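Bacterial microcompartment shell protein CutR (Streptococcus intermedius SK54 = ATCC 27335, PDB 6XPJ) forms hexamers that probably serve as a minor component of the protein shell of the choline-degrading bacterial microcompartment. Local coordinates at residues P18-A30 with F103-S117. The protein carries 1 engineered substitution. Sequence-based numbering, arbitrary orientation. Where two conformers were deposited one is given.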
loop_
_atom_site.group_PDB
_atom_site.type_symbol
_atom_site.label_atom_id
_atom_site.label_comp_id
_atom_site.label_asym_id
_atom_site.label_seq_id
_atom_site.Cartn_x
_atom_site.Cartn_y
_atom_site.Cartn_z
ATOM N N PRO C 18 -5.975 8.522 -6.682
ATOM C CA PRO C 18 -5.314 7.979 -7.851
ATOM C C PRO C 18 -5.368 8.963 -9.022
ATOM O O PRO C 18 -6.318 9.731 -9.185
ATOM C CB PRO C 18 -6.105 6.697 -8.181
ATOM C CG PRO C 18 -7.328 6.717 -7.366
ATOM C CD PRO C 18 -7.234 7.849 -6.364
ATOM N N GLY C 19 -4.305 8.955 -9.808
ATOM C CA GLY C 19 -4.281 9.643 -11.103
ATOM C C GLY C 19 -4.951 8.814 -12.181
ATOM O O GLY C 19 -5.558 7.785 -11.873
ATOM N N LYS C 20 -4.842 9.306 -13.406
ATOM C CA LYS C 20 -5.536 8.752 -14.580
ATOM C C LYS C 20 -4.479 8.595 -15.642
ATOM O O LYS C 20 -4.201 9.545 -16.356
ATOM C CB LYS C 20 -6.716 9.634 -14.966
ATOM C CG LYS C 20 -7.820 9.635 -13.932
ATOM C CD LYS C 20 -8.859 10.723 -14.179
ATOM C CE LYS C 20 -8.263 12.100 -13.934
ATOM N NZ LYS C 20 -9.271 13.121 -13.547
ATOM N N GLN C 21 -3.893 7.404 -15.738
ATOM C CA GLN C 21 -2.669 7.247 -16.556
ATOM C C GLN C 21 -2.515 5.794 -16.983
ATOM O O GLN C 21 -2.753 4.893 -16.166
ATOM C CB GLN C 21 -1.470 7.680 -15.700
ATOM C CG GLN C 21 -0.123 7.511 -16.353
ATOM C CD GLN C 21 0.919 8.312 -15.606
ATOM O OE1 GLN C 21 0.818 9.529 -15.478
ATOM N NE2 GLN C 21 1.939 7.618 -15.147
ATOM N N ILE C 22 -2.022 5.590 -18.199
ATOM C CA ILE C 22 -1.366 4.323 -18.609
ATOM C C ILE C 22 0.133 4.570 -18.577
ATOM O O ILE C 22 0.629 5.464 -19.295
ATOM C CB ILE C 22 -1.841 3.845 -19.985
ATOM C CG1 ILE C 22 -3.335 3.523 -19.936
ATOM C CG2 ILE C 22 -0.983 2.669 -20.431
ATOM C CD1 ILE C 22 -3.911 2.945 -21.207
ATOM N N THR C 23 0.846 3.798 -17.747
ATOM C CA THR C 23 2.295 3.985 -17.520
ATOM C C THR C 23 3.101 2.960 -18.322
ATOM O O THR C 23 4.333 3.106 -18.449
ATOM C CB THR C 23 2.631 3.937 -16.026
ATOM O OG1 THR C 23 1.683 4.738 -15.306
ATOM C CG2 THR C 23 4.027 4.443 -15.773
ATOM N N LEU C 24 2.450 1.943 -18.859
ATOM C CA LEU C 24 3.142 0.894 -19.629
ATOM C C LEU C 24 2.143 0.320 -20.618
ATOM O O LEU C 24 1.031 -0.046 -20.218
ATOM C CB LEU C 24 3.661 -0.203 -18.691
ATOM C CG LEU C 24 4.469 -1.294 -19.391
ATOM C CD1 LEU C 24 5.808 -0.749 -19.831
ATOM C CD2 LEU C 24 4.637 -2.484 -18.474
ATOM N N ALA C 25 2.546 0.209 -21.879
ATOM C CA ALA C 25 1.779 -0.500 -22.924
ATOM C C ALA C 25 2.812 -1.133 -23.842
ATOM O O ALA C 25 3.401 -0.443 -24.698
ATOM C CB ALA C 25 0.862 0.453 -23.632
ATOM N N HIS C 26 3.129 -2.380 -23.567
ATOM C CA HIS C 26 4.398 -2.988 -23.983
ATOM C C HIS C 26 4.160 -4.337 -24.625
ATOM O O HIS C 26 3.363 -5.150 -24.081
ATOM C CB HIS C 26 5.323 -3.128 -22.769
ATOM C CG HIS C 26 6.706 -3.552 -23.140
ATOM N ND1 HIS C 26 7.717 -2.665 -23.400
ATOM C CD2 HIS C 26 7.234 -4.800 -23.302
ATOM C CE1 HIS C 26 8.817 -3.341 -23.705
ATOM N NE2 HIS C 26 8.550 -4.663 -23.651
ATOM N N VAL C 27 4.894 -4.607 -25.689
ATOM C CA VAL C 27 4.911 -5.964 -26.293
ATOM C C VAL C 27 6.299 -6.575 -26.142
ATOM O O VAL C 27 7.293 -5.949 -26.529
ATOM C CB VAL C 27 4.450 -5.971 -27.759
ATOM C CG1 VAL C 27 5.170 -4.962 -28.646
ATOM C CG2 VAL C 27 4.553 -7.360 -28.361
ATOM N N ILE C 28 6.324 -7.781 -25.586
ATOM C CA ILE C 28 7.498 -8.682 -25.669
ATOM C C ILE C 28 7.261 -9.554 -26.886
ATOM O O ILE C 28 6.343 -10.370 -26.858
ATOM C CB ILE C 28 7.702 -9.494 -24.378
ATOM C CG1 ILE C 28 7.681 -8.603 -23.137
ATOM C CG2 ILE C 28 8.993 -10.300 -24.508
ATOM C CD1 ILE C 28 7.811 -9.361 -21.836
ATOM N N ALA C 29 8.059 -9.370 -27.944
ATOM C CA ALA C 29 7.727 -9.971 -29.258
ATOM C C ALA C 29 7.919 -11.480 -29.192
ATOM O O ALA C 29 7.117 -12.216 -29.777
ATOM C CB ALA C 29 8.603 -9.386 -30.332
ATOM N N ALA C 30 8.985 -11.922 -28.535
ATOM C CA ALA C 30 9.401 -13.334 -28.523
ATOM C C ALA C 30 9.877 -13.677 -27.117
ATOM O O ALA C 30 11.078 -13.800 -26.869
ATOM C CB ALA C 30 10.482 -13.536 -29.557
ATOM N N PHE C 103 -7.906 5.295 -24.351
ATOM C CA PHE C 103 -7.603 5.985 -23.086
ATOM C C PHE C 103 -7.176 7.423 -23.338
ATOM O O PHE C 103 -7.594 8.340 -22.576
ATOM C CB PHE C 103 -6.588 5.206 -22.246
ATOM C CG PHE C 103 -7.220 4.105 -21.430
ATOM C CD1 PHE C 103 -7.673 2.931 -21.983
ATOM C CD2 PHE C 103 -7.320 4.243 -20.065
ATOM C CE1 PHE C 103 -8.250 1.926 -21.227
ATOM C CE2 PHE C 103 -7.898 3.247 -19.299
ATOM C CZ PHE C 103 -8.372 2.093 -19.877
ATOM N N LYS C 104 -6.379 7.662 -24.363
ATOM C CA LYS C 104 -5.928 9.038 -24.672
ATOM C C LYS C 104 -7.078 9.850 -25.237
ATOM O O LYS C 104 -7.260 10.993 -24.765
ATOM C CB LYS C 104 -4.793 8.998 -25.699
ATOM C CG LYS C 104 -4.332 10.361 -26.160
ATOM C CD LYS C 104 -3.022 10.310 -26.898
ATOM C CE LYS C 104 -3.101 9.562 -28.217
ATOM N NZ LYS C 104 -3.943 10.256 -29.200
ATOM N N ASN C 105 -7.770 9.333 -26.247
ATOM C CA ASN C 105 -8.727 10.157 -27.040
ATOM C C ASN C 105 -10.118 10.198 -26.428
ATOM O O ASN C 105 -10.799 11.260 -26.580
ATOM C CB ASN C 105 -8.839 9.645 -28.469
ATOM C CG ASN C 105 -7.527 9.740 -29.212
ATOM O OD1 ASN C 105 -6.645 10.506 -28.823
ATOM N ND2 ASN C 105 -7.368 8.947 -30.272
ATOM N N SER C 106 -10.603 9.108 -25.844
ATOM C CA SER C 106 -11.981 9.084 -25.277
ATOM C C SER C 106 -11.947 9.476 -23.810
ATOM O O SER C 106 -12.915 10.171 -23.392
ATOM C CB SER C 106 -12.651 7.762 -25.444
ATOM O OG SER C 106 -12.948 7.529 -26.817
ATOM N N LEU C 107 -10.964 8.999 -23.026
ATOM C CA LEU C 107 -10.927 9.265 -21.562
ATOM C C LEU C 107 -10.040 10.479 -21.242
ATOM O O LEU C 107 -10.200 11.033 -20.143
ATOM C CB LEU C 107 -10.441 8.025 -20.815
ATOM C CG LEU C 107 -11.259 6.745 -20.925
ATOM C CD1 LEU C 107 -10.653 5.686 -20.010
ATOM C CD2 LEU C 107 -12.727 6.953 -20.584
ATOM N N GLY C 108 -9.126 10.907 -22.104
ATOM C CA GLY C 108 -8.234 12.043 -21.801
ATOM C C GLY C 108 -7.181 11.710 -20.758
ATOM O O GLY C 108 -6.573 12.640 -20.183
ATOM N N PHE C 109 -6.869 10.424 -20.580
ATOM C CA PHE C 109 -5.816 9.983 -19.651
ATOM C C PHE C 109 -4.432 10.307 -20.210
ATOM O O PHE C 109 -4.273 10.387 -21.439
ATOM C CB PHE C 109 -5.937 8.481 -19.436
ATOM C CG PHE C 109 -6.971 8.050 -18.430
ATOM C CD1 PHE C 109 -8.178 8.728 -18.256
ATOM C CD2 PHE C 109 -6.717 6.920 -17.663
ATOM C CE1 PHE C 109 -9.107 8.292 -17.316
ATOM C CE2 PHE C 109 -7.676 6.459 -16.778
ATOM C CZ PHE C 109 -8.849 7.151 -16.595
ATOM N N SER C 110 -3.455 10.470 -19.322
ATOM C CA SER C 110 -2.032 10.521 -19.728
ATOM C C SER C 110 -1.633 9.121 -20.203
ATOM O O SER C 110 -2.055 8.135 -19.585
ATOM C CB SER C 110 -1.157 11.019 -18.613
ATOM O OG SER C 110 -1.608 12.286 -18.163
ATOM N N THR C 111 -0.916 9.042 -21.318
ATOM C CA THR C 111 -0.520 7.727 -21.866
ATOM C C THR C 111 0.919 7.798 -22.330
ATOM O O THR C 111 1.333 8.767 -22.991
ATOM C CB THR C 111 -1.433 7.265 -23.017
ATOM O OG1 THR C 111 -1.390 8.235 -24.068
ATOM C CG2 THR C 111 -2.874 7.126 -22.596
ATOM N N VAL C 112 1.599 6.698 -22.137
ATOM C CA VAL C 112 2.948 6.464 -22.687
ATOM C C VAL C 112 2.835 5.956 -24.122
ATOM O O VAL C 112 1.796 5.455 -24.551
ATOM C CB VAL C 112 3.692 5.443 -21.815
ATOM C CG1 VAL C 112 4.019 6.045 -20.467
ATOM C CG2 VAL C 112 2.926 4.127 -21.707
ATOM N N PRO C 113 3.946 5.976 -24.872
ATOM C CA PRO C 113 3.971 5.310 -26.157
ATOM C C PRO C 113 3.930 3.791 -26.003
ATOM O O PRO C 113 4.189 3.229 -24.943
ATOM C CB PRO C 113 5.307 5.714 -26.783
ATOM C CG PRO C 113 5.861 6.775 -25.910
ATOM C CD PRO C 113 5.235 6.601 -24.541
ATOM N N LEU C 114 3.662 3.146 -27.119
ATOM C CA LEU C 114 3.812 1.696 -27.266
ATOM C C LEU C 114 5.303 1.352 -27.276
ATOM O O LEU C 114 6.080 1.918 -28.061
ATOM C CB LEU C 114 3.132 1.268 -28.555
ATOM C CG LEU C 114 2.851 -0.216 -28.678
ATOM C CD1 LEU C 114 1.654 -0.426 -29.604
ATOM C CD2 LEU C 114 4.057 -0.913 -29.201
ATOM N N THR C 115 5.723 0.451 -26.410
ATOM C CA THR C 115 7.131 0.042 -26.349
ATOM C C THR C 115 7.266 -1.449 -26.651
ATOM O O THR C 115 6.279 -2.227 -26.493
ATOM C CB THR C 115 7.748 0.427 -25.008
ATOM O OG1 THR C 115 6.968 -0.086 -23.923
ATOM C CG2 THR C 115 7.836 1.930 -24.880
ATOM N N LYS C 116 8.441 -1.832 -27.140
ATOM C CA LYS C 116 8.700 -3.178 -27.697
ATOM C C LYS C 116 10.013 -3.729 -27.150
ATOM O O LYS C 116 11.034 -3.013 -27.141
ATOM C CB LYS C 116 8.759 -3.134 -29.221
ATOM C CG LYS C 116 7.540 -2.545 -29.889
ATOM C CD LYS C 116 7.549 -2.735 -31.389
ATOM C CE LYS C 116 6.395 -2.022 -32.055
ATOM N NZ LYS C 116 6.296 -2.389 -33.488
ATOM N N SER C 117 10.006 -4.999 -26.760
ATOM C CA SER C 117 11.244 -5.753 -26.451
ATOM C C SER C 117 11.137 -7.163 -27.049
ATOM O O SER C 117 10.203 -7.459 -27.768
ATOM C CB SER C 117 11.502 -5.756 -24.988
ATOM O OG SER C 117 10.520 -6.502 -24.242
ATOM O OXT SER C 117 12.061 -7.938 -26.773
HETATM O O HOH W 1 -4.085 12.360 -16.408
HETATM O O HOH W 2 5.033 1.528 -22.791
HETATM O O HOH W 3 11.381 -10.406 -27.687
#
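Thr115 OG1 is held by two partners: His26 ND1 lies 2.7 Å away in a hydrogen bond, and a water that also bonds Ala25 N and Pro113 O takes the other place. These bonds lie where the C-terminal strand 110-116 runs parallel to strand 11-28, at one edge of the chain's mixed sheet in the circularly permuted BMC fold. The second ring nitrogen, His26 NE2, donates to Ser117 OG at 2.8 Å, nearly straight (170°) and in the ring plane. The imidazole therefore spans alternate residues of the neighbouring strand; with CG anti to the backbone N (chi1 -172°) it lies along that strand, and bonds at both nitrogens should fix its rotation. Thr115 O sits over one ring face while accepting from Val27 N, and Ala29 N closes the ladder on Ser117 O at 2.9 Å. Between the two paired stretches the strands part, and the branches of Val112 pack against the backbone around Thr23. On the sheet's helix-facing side, Val27 CG1 lies alongside CG of Lys116, a residue whose NZ forms a salt bridge with Glu93, and Ile22 CD1 makes a CH-pi contact over one face of the Phe103 ring, 3.5 Å from Phe103 CG. Tyr102 of a neighbouring subunit packs on His26. At the far end, Lys20 CB makes a CH-pi contact 3.5 Å from the Phe109 ring centroid, only 5° off its normal, with Leu107 CD1 over the opposite face, toward its rim.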